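Local coordinates for ABC transporter periplasmic-binding protein YtfQ (Mycobacterium smegmatis, PDB 6HB0) that probably captures a sugar, likely L-arabinofuranose, outside the membrane as the solute-binding component of an ABC transporter, at residues 79-84 and 103-108; 107-112 and 119-124; 152-157 and 182-187; 210-215 and 240-245; 261-266 and 288-293. All coordinates share one frame; numbering follows the deposited sequence.

Contact 1: 79-84 and 103-108; sequences IAFSPV and VILTDR
Phe81 and Leu105 meet across two parallel strands that belong to one beta-alpha-beta crossover, strand 78-81, helix 90-98 and strand 103-106, in a domain of the periplasmic binding protein fold. The backbone ladder alternates between the chains. Ile104 N donates to Ile79 O at 2.9 Å, Phe81 N to Ile104 O at 3.1 Å, and Thr106 N to Phe81 O at 2.9 Å, so these inward-facing groups are paired; Thr106 O instead takes Arg108 N from its own segment. Beta-branched Val103 and Ile104 suit this extended backbone, and the small Ala80 lets its CB sit against CB of Ile104.

On the face carrying Phe81, CD2 of Leu105 stands over the aromatic ring, 3.8 Å from its centroid, a CH-pi contact displaced toward the rim. A chi1 of 67° tucks the ring back over its own main chain, beside the leucine; helices 61-73 and 90-98 cover this apolar face.

Past the strand ends the chemistry turns polar. Asp107 OD2 accepts two hydroxyls: Ser82 OG, at 2.7 Å, comes to its anti lone pair, while Thr106 OG1 approaches from above the carboxylate plane. The other oxygen, OD1, takes the backbone N of Ala36, so the carboxylate is gripped at both oxygens and its rotation should be fixed. Arg108 O is buried here without a partner. The side chain of Arg108 bends at chi3 (-55°) and brings its NE to Pro83 O at 3.0 Å, with that carbonyl oxygen close to the guanidinium plane.

Contact 2: 107-112 and 119-124; sequences DRAVDT and KTFIGA
The ring of Phe121 pushes against the backbone of Asp107, Arg108 and Ala109, where the chain leaves strand 103-106 and loops round to strand 120-122. Packing dominates. Placed anti to the backbone N (chi1 166°), the phenyl group reaches across so that its CE1 lies 3.3 Å from Arg108 C and 3.4 Å from Ala109 N. Ala109 covers one face: its CB stands 4.1 Å from the ring centroid and 11° off the ring normal, a CH-pi contact from almost directly over the ring. The backbone N of Gly123 lies over the opposite face, while Asp107 C and Arg108 N come at the edge. A flat ring suits this slot between two pieces of main chain, and Gly123, with no side chain, lets its N lie close over the ring.

Two polar links flank the ring. Asp107 N donates to Ile122 O over 2.8 Å, at an N-H...O angle of 162°. Farther along, a water donates to both Asp107 O, at 2.9 Å, and Ala124 O, at 2.6 Å, and joins the diverging chains where they no longer bond directly; its oxygen also lies near the plane of the Phe121 ring.

The whole is a loop connection between adjacent parallel strands, made without a helix, at the carboxyl ends of strands in the parallel sheet of a periplasmic binding protein lobe.

Contact 3: 152-157 and 182-187; sequences QLEGTT and VASQTG
Ser184 OG and Glu154 OE2 meet across neighbouring parallel strands of a beta-alpha-beta unit, strand 148-154, helix 160-173 and strand 179-186, with 179-186 outermost in its sheet within the chain.

Backbone bonds run the length of the pairing. Gln152 uses both its N and its O, toward Ala183 O and Gln185 N, and Glu154 does the same with Gln185 O and Gly187 N. The last, Gly187 N to Glu154 O, is the shortest at 2.7 Å; it continues the ladder just past the end of the strand.

Side-chain bonds add to it. Ser184 OG donates to Glu154 OE2 at 2.6 Å, entering at the anti lone pair. Glutamate suits the site because its chain, extended beyond CG, carries the carboxylate alongside the strand to the serine two residues back in register. Lys166 forms a salt bridge with the same oxygen. Thr186 OG1, anti to its own backbone N (chi1 -175°), turns to Gly155 O at 2.9 Å and meets that oxygen from well above the carbonyl plane. A water accepts from Thr157 N and bonds weakly to Thr186 OG1, and Gln152 OE1 accepts from Gln214 NE2.

Packing adds two touches. Gln152 lays CB of its extended side chain 3.4 Å from Ser184 OG, and CG2 of Thr186 lies 3.9 Å from Thr157 OG1.

The hydroxyl and the ammonium group on one oxygen of Glu154 probably favour its ionised carboxylate and hold its rotation.

Contact 4: 210-215 and 240-245; sequences VVFAQN and VAVDAT
Segments 210-213 and 240-242 run parallel, their axes 1° apart, and are laced by Val240 N to Val211 O at 2.9 Å, Ala213 N to Val240 O at 2.9 Å and Val242 N to Ala213 O at 3.2 Å.

Phe212 turns the edge of its ring to the partner strand. With CG anti to the backbone N (chi1 169°), it places CE1 3.8 Å from Val242 CG2, and CD1 4.1 Å from Val240 CG1. Branched valines thus pack beside the ring. On the other face, Ala213 and Ala241 bring only methyls together, CB to CB at 4.1 Å. Beyond the strands, OD2 of Asp243 comes within 3.2 Å of Asn215 CB and lies close to OD1 of Asp216, a like charge, while its OD1 forms a salt bridge with Arg34. Asp216 and Asp217 bind a zinc ion. Asn215 just before them is an N-cap: its OD1 takes the N of Met218 in helix 216-228, and ND2 reaches Phe189 O.

That helix joins the two strands, completing a beta-alpha-beta unit. Helix 126-140 packs on Phe212 and Val240, Phe169 of helix 160-173 stacks on the Phe212 ring, and strands 148-154 and 259-263 flank the pair.

Contact 5: 261-266 and 288-293; sequences VECNPL and VVTPDE. With ZN (zinc ion), chain F.
Cys263 and Asp292 turn their side chains to the same face and share a zinc ion. SG of Cys263 lies 2.3 Å from the metal and OD1 of Asp292 1.9 Å from it. The cysteine SG stands anti to its backbone N (chi1 -176°), whereas Asp292 CG lies beside its backbone N (chi1 -67°), and the two ends converge on the ion. Glu128 and a water complete the set of ligands, and that water also donates to Thr290 O, so the metal is tied to the main chain as well. Cysteine sulfur and carboxylate oxygen are both common zinc ligands.

On the other face, Glu262 and Glu293 extend alongside each other in one direction, with their OE2 atoms 4.2 Å apart. ND2 of Asn264 bridges them, donating to Glu293 OE2 at 2.9 Å and to Glu262 OE2 at 3.1 Å, with both acceptors near the amide plane; Glu262 OE1 accepts from the backbone N of Ala244. The amide and the Glu293 carboxylate are turned 71° against each other. One NH2 thus serves two carboxylates and probably eases their repulsion.

These residues sit on the antiparallel pair at the margin of the mixed sheet, strand 292-295 beside strand 259-263. Both segments run on toward the other lobe, where Leu266 and Thr290 pack on Ile122, consistent with the interlobe hinge of this family.

There Asn264 N donates to Pro291 O; proline can offer its partner a C=O but no N-H. Thr290 turns its hydroxyl back to Asn264 O at 2.7 Å and rests its methyl CG2 3.6 Å from Leu266 N.

The five contacts divide between two sheets. Contacts 1 and 2 share Asp107 and Arg108 and belong to the parallel sheet, in which Leu105 N bonds to Thr120 O; contacts 3 and 4 lie in the mixed sheet, and contact 5 joins the mixed sheet to the parallel one. The centres of contacts 1 and 3 are about 30 Å apart. Contacts 1 and 4 are buried and mostly apolar between their strands, whereas contact 3, at a sheet margin, relies more on hydroxyls and a carboxylate. Contact 2 is a partly buried loop packing. Contact 5, also partly buried, differs in being antiparallel and metal-bound; near the chain centre, it touches contacts 1, 2 and 4.

Contact 1: 79-84 and 103-108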
# COMPACT_ATOMS: atom_id res chain seq x y z
N ILE A 79 -13.04 14.50 12.45
CA ILE A 79 -12.41 14.91 11.22
C ILE A 79 -11.34 13.86 10.89
O ILE A 79 -10.56 13.44 11.77
CB ILE A 79 -11.75 16.30 11.35
CG1 ILE A 79 -12.82 17.38 11.28
CG2 ILE A 79 -10.74 16.54 10.23
CD1 ILE A 79 -12.30 18.74 11.76
N ALA A 80 -11.33 13.42 9.65
CA ALA A 80 -10.28 12.57 9.19
C ALA A 80 -9.76 13.17 7.91
O ALA A 80 -10.49 13.80 7.16
CB ALA A 80 -10.79 11.16 8.96
N PHE A 81 -8.47 12.99 7.68
CA PHE A 81 -7.92 13.36 6.40
C PHE A 81 -6.68 12.57 6.07
O PHE A 81 -6.07 11.95 6.92
CB PHE A 81 -7.63 14.86 6.33
CG PHE A 81 -6.52 15.34 7.24
CD1 PHE A 81 -6.75 15.52 8.59
CD2 PHE A 81 -5.29 15.75 6.71
CE1 PHE A 81 -5.78 16.01 9.42
CE2 PHE A 81 -4.31 16.25 7.54
CZ PHE A 81 -4.55 16.35 8.90
N SER A 82 -6.39 12.59 4.79
CA SER A 82 -5.27 11.94 4.16
C SER A 82 -4.29 13.07 3.80
O SER A 82 -4.49 13.76 2.81
CB SER A 82 -5.83 11.25 2.92
OG SER A 82 -4.87 10.61 2.17
N PRO A 83 -3.25 13.28 4.62
CA PRO A 83 -2.37 14.46 4.48
C PRO A 83 -1.66 14.48 3.13
O PRO A 83 -1.03 13.51 2.76
CB PRO A 83 -1.33 14.28 5.60
CG PRO A 83 -1.94 13.32 6.57
CD PRO A 83 -2.92 12.47 5.81
N VAL A 84 -1.76 15.58 2.40
CA VAL A 84 -1.08 15.69 1.13
C VAL A 84 0.43 15.73 1.36
O VAL A 84 1.17 15.27 0.53
CB VAL A 84 -1.58 16.91 0.32
CG1 VAL A 84 -1.60 18.18 1.13
CG2 VAL A 84 -0.69 17.15 -0.87
N VAL A 103 -9.37 13.87 15.65
CA VAL A 103 -8.82 13.71 14.32
C VAL A 103 -8.21 12.35 14.08
O VAL A 103 -7.46 11.85 14.88
CB VAL A 103 -7.73 14.74 14.11
CG1 VAL A 103 -7.02 14.50 12.75
CG2 VAL A 103 -8.41 16.13 14.14
N ILE A 104 -8.49 11.78 12.92
CA ILE A 104 -7.93 10.53 12.49
C ILE A 104 -7.18 10.80 11.19
O ILE A 104 -7.75 11.37 10.25
CB ILE A 104 -9.04 9.51 12.19
CG1 ILE A 104 -9.85 9.26 13.45
CG2 ILE A 104 -8.46 8.21 11.66
CD1 ILE A 104 -10.92 8.23 13.22
N LEU A 105 -5.93 10.36 11.14
CA LEU A 105 -5.12 10.43 9.90
C LEU A 105 -5.18 9.16 9.10
O LEU A 105 -5.08 8.06 9.68
CB LEU A 105 -3.67 10.67 10.26
CG LEU A 105 -3.43 11.95 11.04
CD1 LEU A 105 -1.99 12.11 11.41
CD2 LEU A 105 -3.93 13.16 10.26
N THR A 106 -5.30 9.28 7.78
CA THR A 106 -5.29 8.13 6.94
C THR A 106 -4.20 8.22 5.87
O THR A 106 -3.83 9.32 5.39
CB THR A 106 -6.64 7.91 6.24
OG1 THR A 106 -6.86 8.98 5.32
CG2 THR A 106 -7.79 7.91 7.21
N ASP A 107 -3.70 7.06 5.50
CA ASP A 107 -2.83 6.87 4.30
C ASP A 107 -1.37 7.35 4.47
O ASP A 107 -0.45 6.61 4.14
CB ASP A 107 -3.43 7.47 3.00
CG ASP A 107 -4.93 7.09 2.77
OD1 ASP A 107 -5.27 5.85 2.69
OD2 ASP A 107 -5.77 8.06 2.63
N ARG A 108 -1.15 8.58 4.93
CA ARG A 108 0.19 9.09 5.08
C ARG A 108 0.34 9.67 6.49
O ARG A 108 -0.55 10.36 6.98
CB ARG A 108 0.45 10.17 4.04
CG ARG A 108 1.84 10.80 4.14
CD ARG A 108 1.91 12.16 3.44
NE ARG A 108 1.49 12.04 2.05
CZ ARG A 108 2.23 11.54 1.07
NH1 ARG A 108 1.72 11.47 -0.15
NH2 ARG A 108 3.46 11.12 1.29

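Contact 2: 107-112 and 119-124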
# COMPACT_ATOMS: atom_id res chain seq x y z
N ASP A 107 -3.70 7.06 5.50
CA ASP A 107 -2.83 6.87 4.30
C ASP A 107 -1.37 7.35 4.47
O ASP A 107 -0.45 6.61 4.14
CB ASP A 107 -3.43 7.47 3.00
CG ASP A 107 -4.93 7.09 2.77
OD1 ASP A 107 -5.27 5.85 2.69
OD2 ASP A 107 -5.77 8.06 2.63
N ARG A 108 -1.15 8.58 4.93
CA ARG A 108 0.19 9.09 5.08
C ARG A 108 0.34 9.67 6.49
O ARG A 108 -0.55 10.36 6.98
CB ARG A 108 0.45 10.17 4.04
CG ARG A 108 1.84 10.80 4.14
CD ARG A 108 1.91 12.16 3.44
NE ARG A 108 1.49 12.04 2.05
CZ ARG A 108 2.23 11.54 1.07
NH1 ARG A 108 1.72 11.47 -0.15
NH2 ARG A 108 3.46 11.12 1.29
N ALA A 109 1.44 9.33 7.14
CA ALA A 109 1.74 9.75 8.50
C ALA A 109 2.22 11.18 8.52
O ALA A 109 2.73 11.65 7.53
CB ALA A 109 2.85 8.88 9.05
N VAL A 110 2.05 11.88 9.62
CA VAL A 110 2.57 13.24 9.72
C VAL A 110 3.73 13.34 10.69
O VAL A 110 3.89 12.51 11.56
CB VAL A 110 1.50 14.27 10.12
CG1 VAL A 110 0.42 14.32 9.04
CG2 VAL A 110 1.00 13.99 11.52
N ASP A 111 4.51 14.39 10.50
CA ASP A 111 5.53 14.83 11.45
C ASP A 111 4.82 15.86 12.32
O ASP A 111 4.18 16.78 11.80
CB ASP A 111 6.65 15.62 10.74
CG ASP A 111 7.58 14.76 9.88
OD1 ASP A 111 7.59 13.51 9.98
OD2 ASP A 111 8.36 15.40 9.11
N THR A 112 4.92 15.74 13.62
CA THR A 112 4.37 16.79 14.47
C THR A 112 5.40 17.22 15.47
O THR A 112 6.26 16.41 15.85
CB THR A 112 3.12 16.32 15.21
OG1 THR A 112 2.60 17.41 16.00
CG2 THR A 112 3.40 15.08 16.04
N LYS A 119 -5.67 11.38 17.00
CA LYS A 119 -5.96 10.20 17.82
C LYS A 119 -5.27 8.98 17.26
O LYS A 119 -4.74 8.18 17.98
CB LYS A 119 -7.47 9.94 17.81
CG LYS A 119 -8.30 10.97 18.55
CD LYS A 119 -7.76 11.32 19.92
CE LYS A 119 -8.83 12.01 20.74
NZ LYS A 119 -8.28 12.58 21.99
N THR A 120 -5.29 8.83 15.95
CA THR A 120 -4.73 7.65 15.33
C THR A 120 -4.42 7.86 13.88
O THR A 120 -4.95 8.77 13.23
CB THR A 120 -5.62 6.35 15.54
OG1 THR A 120 -4.81 5.21 15.28
CG2 THR A 120 -6.82 6.29 14.66
N PHE A 121 -3.49 7.03 13.42
CA PHE A 121 -3.06 6.99 12.05
C PHE A 121 -3.35 5.58 11.53
O PHE A 121 -2.99 4.61 12.18
CB PHE A 121 -1.54 7.23 11.94
CG PHE A 121 -0.99 6.88 10.60
CD1 PHE A 121 -1.42 7.57 9.48
CD2 PHE A 121 -0.14 5.83 10.45
CE1 PHE A 121 -0.97 7.23 8.23
CE2 PHE A 121 0.35 5.49 9.18
CZ PHE A 121 -0.07 6.20 8.06
N ILE A 122 -3.96 5.50 10.37
CA ILE A 122 -4.23 4.28 9.67
C ILE A 122 -3.62 4.33 8.28
O ILE A 122 -4.05 5.14 7.44
CB ILE A 122 -5.76 4.05 9.44
CG1 ILE A 122 -6.58 4.36 10.67
CG2 ILE A 122 -5.98 2.61 9.04
CD1 ILE A 122 -8.04 4.55 10.30
N GLY A 123 -2.65 3.48 8.00
CA GLY A 123 -2.07 3.43 6.64
C GLY A 123 -1.20 2.22 6.39
O GLY A 123 -0.91 1.51 7.32
N ALA A 124 -0.79 2.03 5.14
CA ALA A 124 -0.01 0.87 4.75
C ALA A 124 1.42 1.02 5.24
O ALA A 124 1.89 2.13 5.45
CB ALA A 124 -0.01 0.68 3.25
O HOH W 1 1.46 4.64 5.05

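Contact 3: 152-157 and 182-187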
# COMPACT_ATOMS: atom_id res chain seq x y z
N GLN A 152 17.12 -6.47 -8.00
CA GLN A 152 16.03 -5.69 -7.50
C GLN A 152 15.66 -4.56 -8.43
O GLN A 152 16.49 -3.73 -8.82
CB GLN A 152 16.38 -5.15 -6.12
CG GLN A 152 15.29 -4.27 -5.50
CD GLN A 152 15.44 -4.02 -3.99
OE1 GLN A 152 14.53 -3.48 -3.36
NE2 GLN A 152 16.60 -4.34 -3.43
N LEU A 153 14.40 -4.52 -8.80
CA LEU A 153 13.85 -3.42 -9.61
C LEU A 153 13.22 -2.47 -8.62
O LEU A 153 12.19 -2.79 -7.99
CB LEU A 153 12.85 -3.96 -10.61
CG LEU A 153 13.38 -4.98 -11.62
CD1 LEU A 153 12.24 -5.61 -12.42
CD2 LEU A 153 14.34 -4.30 -12.58
N GLU A 154 13.86 -1.31 -8.41
CA GLU A 154 13.38 -0.37 -7.46
C GLU A 154 12.40 0.59 -8.08
O GLU A 154 12.45 0.86 -9.28
CB GLU A 154 14.53 0.48 -6.92
CG GLU A 154 15.68 -0.29 -6.37
CD GLU A 154 16.88 0.63 -6.08
OE1 GLU A 154 16.70 1.87 -5.96
OE2 GLU A 154 17.99 0.10 -5.92
N GLY A 155 11.53 1.12 -7.23
CA GLY A 155 10.64 2.19 -7.60
C GLY A 155 11.40 3.51 -7.83
O GLY A 155 12.62 3.60 -7.72
N THR A 156 10.66 4.53 -8.20
CA THR A 156 11.25 5.85 -8.42
C THR A 156 12.16 6.30 -7.33
O THR A 156 11.78 6.22 -6.17
CB THR A 156 10.11 6.85 -8.63
OG1 THR A 156 9.41 6.41 -9.77
CG2 THR A 156 10.63 8.27 -8.88
N THR A 157 13.35 6.78 -7.70
CA THR A 157 14.33 7.19 -6.71
C THR A 157 13.78 8.22 -5.73
O THR A 157 13.17 9.22 -6.10
CB THR A 157 15.56 7.82 -7.40
OG1 THR A 157 16.10 6.90 -8.33
CG2 THR A 157 16.62 8.13 -6.38
N VAL A 182 22.71 -8.67 -6.11
CA VAL A 182 23.87 -8.44 -7.00
C VAL A 182 23.65 -7.27 -7.94
O VAL A 182 24.57 -6.82 -8.59
CB VAL A 182 24.28 -9.73 -7.78
CG1 VAL A 182 24.78 -10.79 -6.80
CG2 VAL A 182 23.16 -10.25 -8.67
N ALA A 183 22.42 -6.79 -8.06
CA ALA A 183 22.15 -5.56 -8.82
C ALA A 183 20.84 -4.98 -8.35
O ALA A 183 19.93 -5.74 -7.99
CB ALA A 183 22.10 -5.84 -10.31
N SER A 184 20.76 -3.66 -8.34
CA SER A 184 19.60 -2.96 -7.82
C SER A 184 19.53 -1.61 -8.54
O SER A 184 20.50 -0.86 -8.55
CB SER A 184 19.71 -2.78 -6.34
OG SER A 184 18.44 -2.46 -5.78
N GLN A 185 18.43 -1.36 -9.24
CA GLN A 185 18.33 -0.17 -10.06
C GLN A 185 16.87 0.24 -10.21
O GLN A 185 16.01 -0.62 -10.27
CB GLN A 185 18.97 -0.45 -11.41
CG GLN A 185 18.97 0.71 -12.37
CD GLN A 185 19.85 0.48 -13.58
OE1 GLN A 185 20.82 -0.27 -13.51
NE2 GLN A 185 19.50 1.10 -14.70
N THR A 186 16.61 1.55 -10.29
CA THR A 186 15.26 2.01 -10.47
C THR A 186 14.67 1.65 -11.82
O THR A 186 15.31 1.85 -12.87
CB THR A 186 15.13 3.56 -10.24
OG1 THR A 186 13.74 3.92 -10.33
CG2 THR A 186 15.94 4.33 -11.28
N GLY A 187 13.44 1.12 -11.80
CA GLY A 187 12.60 1.02 -13.01
C GLY A 187 11.39 1.97 -12.96
O GLY A 187 10.44 1.83 -13.75
O HOH W 2 13.91 7.24 -10.69

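Contact 4: 210-215 and 240-245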
# COMPACT_ATOMS: atom_id res chain seq x y z
N VAL A 210 16.59 -14.73 -8.72
CA VAL A 210 15.34 -14.12 -8.30
C VAL A 210 15.35 -12.66 -8.66
O VAL A 210 16.38 -12.01 -8.50
CB VAL A 210 15.18 -14.18 -6.78
CG1 VAL A 210 13.86 -13.52 -6.37
CG2 VAL A 210 15.22 -15.62 -6.28
N VAL A 211 14.22 -12.17 -9.17
CA VAL A 211 13.96 -10.73 -9.21
C VAL A 211 12.95 -10.30 -8.16
O VAL A 211 11.92 -10.93 -7.98
CB VAL A 211 13.76 -10.12 -10.63
CG1 VAL A 211 13.78 -11.14 -11.73
CG2 VAL A 211 12.74 -8.97 -10.69
N PHE A 212 13.30 -9.28 -7.40
CA PHE A 212 12.37 -8.63 -6.53
C PHE A 212 11.95 -7.33 -7.21
O PHE A 212 12.76 -6.44 -7.46
CB PHE A 212 12.98 -8.34 -5.18
CG PHE A 212 12.14 -7.43 -4.33
CD1 PHE A 212 10.80 -7.67 -4.17
CD2 PHE A 212 12.69 -6.32 -3.72
CE1 PHE A 212 10.00 -6.84 -3.38
CE2 PHE A 212 11.90 -5.50 -2.94
CZ PHE A 212 10.55 -5.76 -2.77
N ALA A 213 10.69 -7.28 -7.58
CA ALA A 213 10.09 -6.12 -8.26
C ALA A 213 9.26 -5.37 -7.25
O ALA A 213 8.32 -5.92 -6.67
CB ALA A 213 9.22 -6.60 -9.38
N GLN A 214 9.60 -4.12 -7.01
CA GLN A 214 8.92 -3.34 -6.00
C GLN A 214 7.50 -2.91 -6.41
O GLN A 214 6.83 -2.33 -5.59
CB GLN A 214 9.71 -2.09 -5.64
CG GLN A 214 10.93 -2.37 -4.86
CD GLN A 214 11.64 -1.10 -4.47
OE1 GLN A 214 11.16 -0.00 -4.76
NE2 GLN A 214 12.81 -1.25 -3.82
N ASN A 215 7.07 -3.19 -7.63
CA ASN A 215 5.65 -3.17 -7.97
C ASN A 215 5.34 -4.14 -9.09
O ASN A 215 6.24 -4.72 -9.70
CB ASN A 215 5.09 -1.74 -8.25
CG ASN A 215 5.34 -1.26 -9.65
OD1 ASN A 215 6.27 -1.72 -10.33
ND2 ASN A 215 4.52 -0.30 -10.09
N VAL A 240 9.43 -12.25 -7.36
CA VAL A 240 8.62 -11.91 -6.19
C VAL A 240 8.31 -10.41 -6.33
O VAL A 240 9.22 -9.62 -6.63
CB VAL A 240 9.27 -12.28 -4.87
CG1 VAL A 240 10.68 -11.72 -4.73
CG2 VAL A 240 8.44 -11.82 -3.68
N ALA A 241 7.03 -10.04 -6.20
CA ALA A 241 6.59 -8.64 -6.45
C ALA A 241 5.68 -8.11 -5.40
O ALA A 241 5.08 -8.86 -4.66
CB ALA A 241 5.98 -8.51 -7.81
N VAL A 242 5.59 -6.79 -5.31
CA VAL A 242 4.59 -6.14 -4.50
C VAL A 242 3.43 -5.69 -5.38
O VAL A 242 3.63 -5.26 -6.49
CB VAL A 242 5.21 -4.94 -3.80
CG1 VAL A 242 4.20 -4.28 -2.88
CG2 VAL A 242 6.46 -5.37 -3.02
N ASP A 243 2.21 -5.79 -4.83
CA ASP A 243 0.93 -5.29 -5.42
C ASP A 243 0.10 -6.47 -5.98
O ASP A 243 0.43 -7.07 -7.00
CB ASP A 243 1.06 -4.25 -6.53
CG ASP A 243 1.68 -2.94 -6.12
OD1 ASP A 243 1.65 -2.53 -4.95
OD2 ASP A 243 2.19 -2.30 -7.04
N ALA A 244 -0.99 -6.78 -5.31
CA ALA A 244 -1.83 -7.87 -5.74
C ALA A 244 -2.88 -7.34 -6.71
O ALA A 244 -4.06 -7.31 -6.40
CB ALA A 244 -2.45 -8.50 -4.53
N THR A 245 -2.42 -6.85 -7.85
CA THR A 245 -3.31 -6.32 -8.85
C THR A 245 -3.77 -7.47 -9.76
O THR A 245 -3.22 -8.58 -9.78
CB THR A 245 -2.57 -5.32 -9.73
OG1 THR A 245 -1.52 -5.99 -10.43
CG2 THR A 245 -2.02 -4.17 -8.93

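Contact 5: 261-266 and 288-293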
# COMPACT_ATOMS: atom_id res chain seq x y z
N VAL A 261 3.11 -9.91 -2.60
CA VAL A 261 2.73 -9.39 -1.31
C VAL A 261 2.08 -8.03 -1.48
O VAL A 261 2.39 -7.31 -2.45
CB VAL A 261 3.93 -9.25 -0.33
CG1 VAL A 261 4.53 -10.61 -0.05
CG2 VAL A 261 4.98 -8.34 -0.88
N GLU A 262 1.23 -7.65 -0.55
CA GLU A 262 0.67 -6.30 -0.52
C GLU A 262 0.28 -5.98 0.87
O GLU A 262 -0.23 -6.86 1.57
CB GLU A 262 -0.55 -6.17 -1.42
CG GLU A 262 -1.09 -4.75 -1.46
CD GLU A 262 -2.31 -4.56 -2.33
OE1 GLU A 262 -2.29 -5.09 -3.45
OE2 GLU A 262 -3.27 -3.84 -1.92
N CYS A 263 0.55 -4.75 1.31
CA CYS A 263 -0.01 -4.21 2.52
C CYS A 263 -1.14 -3.30 2.03
O CYS A 263 -0.91 -2.35 1.28
CB CYS A 263 1.00 -3.39 3.31
SG CYS A 263 0.36 -2.79 4.89
N ASN A 264 -2.35 -3.57 2.45
CA ASN A 264 -3.50 -2.79 1.99
C ASN A 264 -3.50 -1.34 2.52
O ASN A 264 -2.99 -1.02 3.57
CB ASN A 264 -4.82 -3.39 2.46
CG ASN A 264 -5.19 -4.68 1.79
OD1 ASN A 264 -5.98 -5.42 2.36
ND2 ASN A 264 -4.70 -4.94 0.61
N PRO A 265 -4.12 -0.46 1.74
CA PRO A 265 -4.53 0.79 2.36
C PRO A 265 -5.69 0.56 3.33
O PRO A 265 -6.23 -0.57 3.49
CB PRO A 265 -5.01 1.63 1.18
CG PRO A 265 -5.57 0.62 0.26
CD PRO A 265 -4.69 -0.62 0.41
N LEU A 266 -6.05 1.62 4.01
CA LEU A 266 -7.26 1.67 4.80
C LEU A 266 -8.40 1.09 3.96
O LEU A 266 -8.51 1.40 2.78
CB LEU A 266 -7.54 3.14 5.07
CG LEU A 266 -8.86 3.54 5.66
CD1 LEU A 266 -8.58 4.86 6.33
CD2 LEU A 266 -9.95 3.73 4.64
N VAL A 288 -3.29 2.10 13.80
CA VAL A 288 -4.10 0.93 13.56
C VAL A 288 -3.59 0.37 12.25
O VAL A 288 -3.41 1.13 11.30
CB VAL A 288 -5.61 1.29 13.46
CG1 VAL A 288 -6.44 0.15 12.91
CG2 VAL A 288 -6.13 1.68 14.83
N VAL A 289 -3.34 -0.93 12.22
CA VAL A 289 -2.73 -1.57 11.06
C VAL A 289 -3.72 -1.94 10.02
O VAL A 289 -4.86 -2.20 10.32
CB VAL A 289 -2.04 -2.92 11.42
CG1 VAL A 289 -0.92 -2.64 12.37
CG2 VAL A 289 -3.04 -3.95 11.98
N THR A 290 -3.30 -1.92 8.77
CA THR A 290 -4.17 -2.32 7.70
C THR A 290 -3.98 -3.82 7.49
O THR A 290 -2.98 -4.38 7.87
CB THR A 290 -3.86 -1.57 6.41
OG1 THR A 290 -2.48 -1.71 6.09
CG2 THR A 290 -4.20 -0.09 6.57
N PRO A 291 -4.95 -4.48 6.84
CA PRO A 291 -4.73 -5.86 6.45
C PRO A 291 -3.71 -6.09 5.33
O PRO A 291 -3.39 -5.18 4.56
CB PRO A 291 -6.13 -6.32 5.97
CG PRO A 291 -7.00 -5.15 6.01
CD PRO A 291 -6.23 -3.94 6.35
N ASP A 292 -3.27 -7.33 5.22
CA ASP A 292 -2.33 -7.77 4.24
C ASP A 292 -2.88 -8.79 3.29
O ASP A 292 -3.85 -9.49 3.60
CB ASP A 292 -1.12 -8.38 4.97
CG ASP A 292 -0.32 -7.35 5.76
OD1 ASP A 292 -0.32 -6.16 5.35
OD2 ASP A 292 0.33 -7.74 6.75
N GLU A 293 -2.24 -8.91 2.13
CA GLU A 293 -2.49 -9.95 1.16
C GLU A 293 -1.17 -10.58 0.78
O GLU A 293 -0.10 -9.92 0.79
CB GLU A 293 -3.15 -9.42 -0.10
CG GLU A 293 -4.50 -8.77 0.16
CD GLU A 293 -5.18 -8.19 -1.08
OE1 GLU A 293 -5.25 -8.88 -2.11
OE2 GLU A 293 -5.74 -7.08 -0.99
ZN ZN F . 0.56 -4.65 6.16
O HOH W 3 -0.37 -4.30 7.93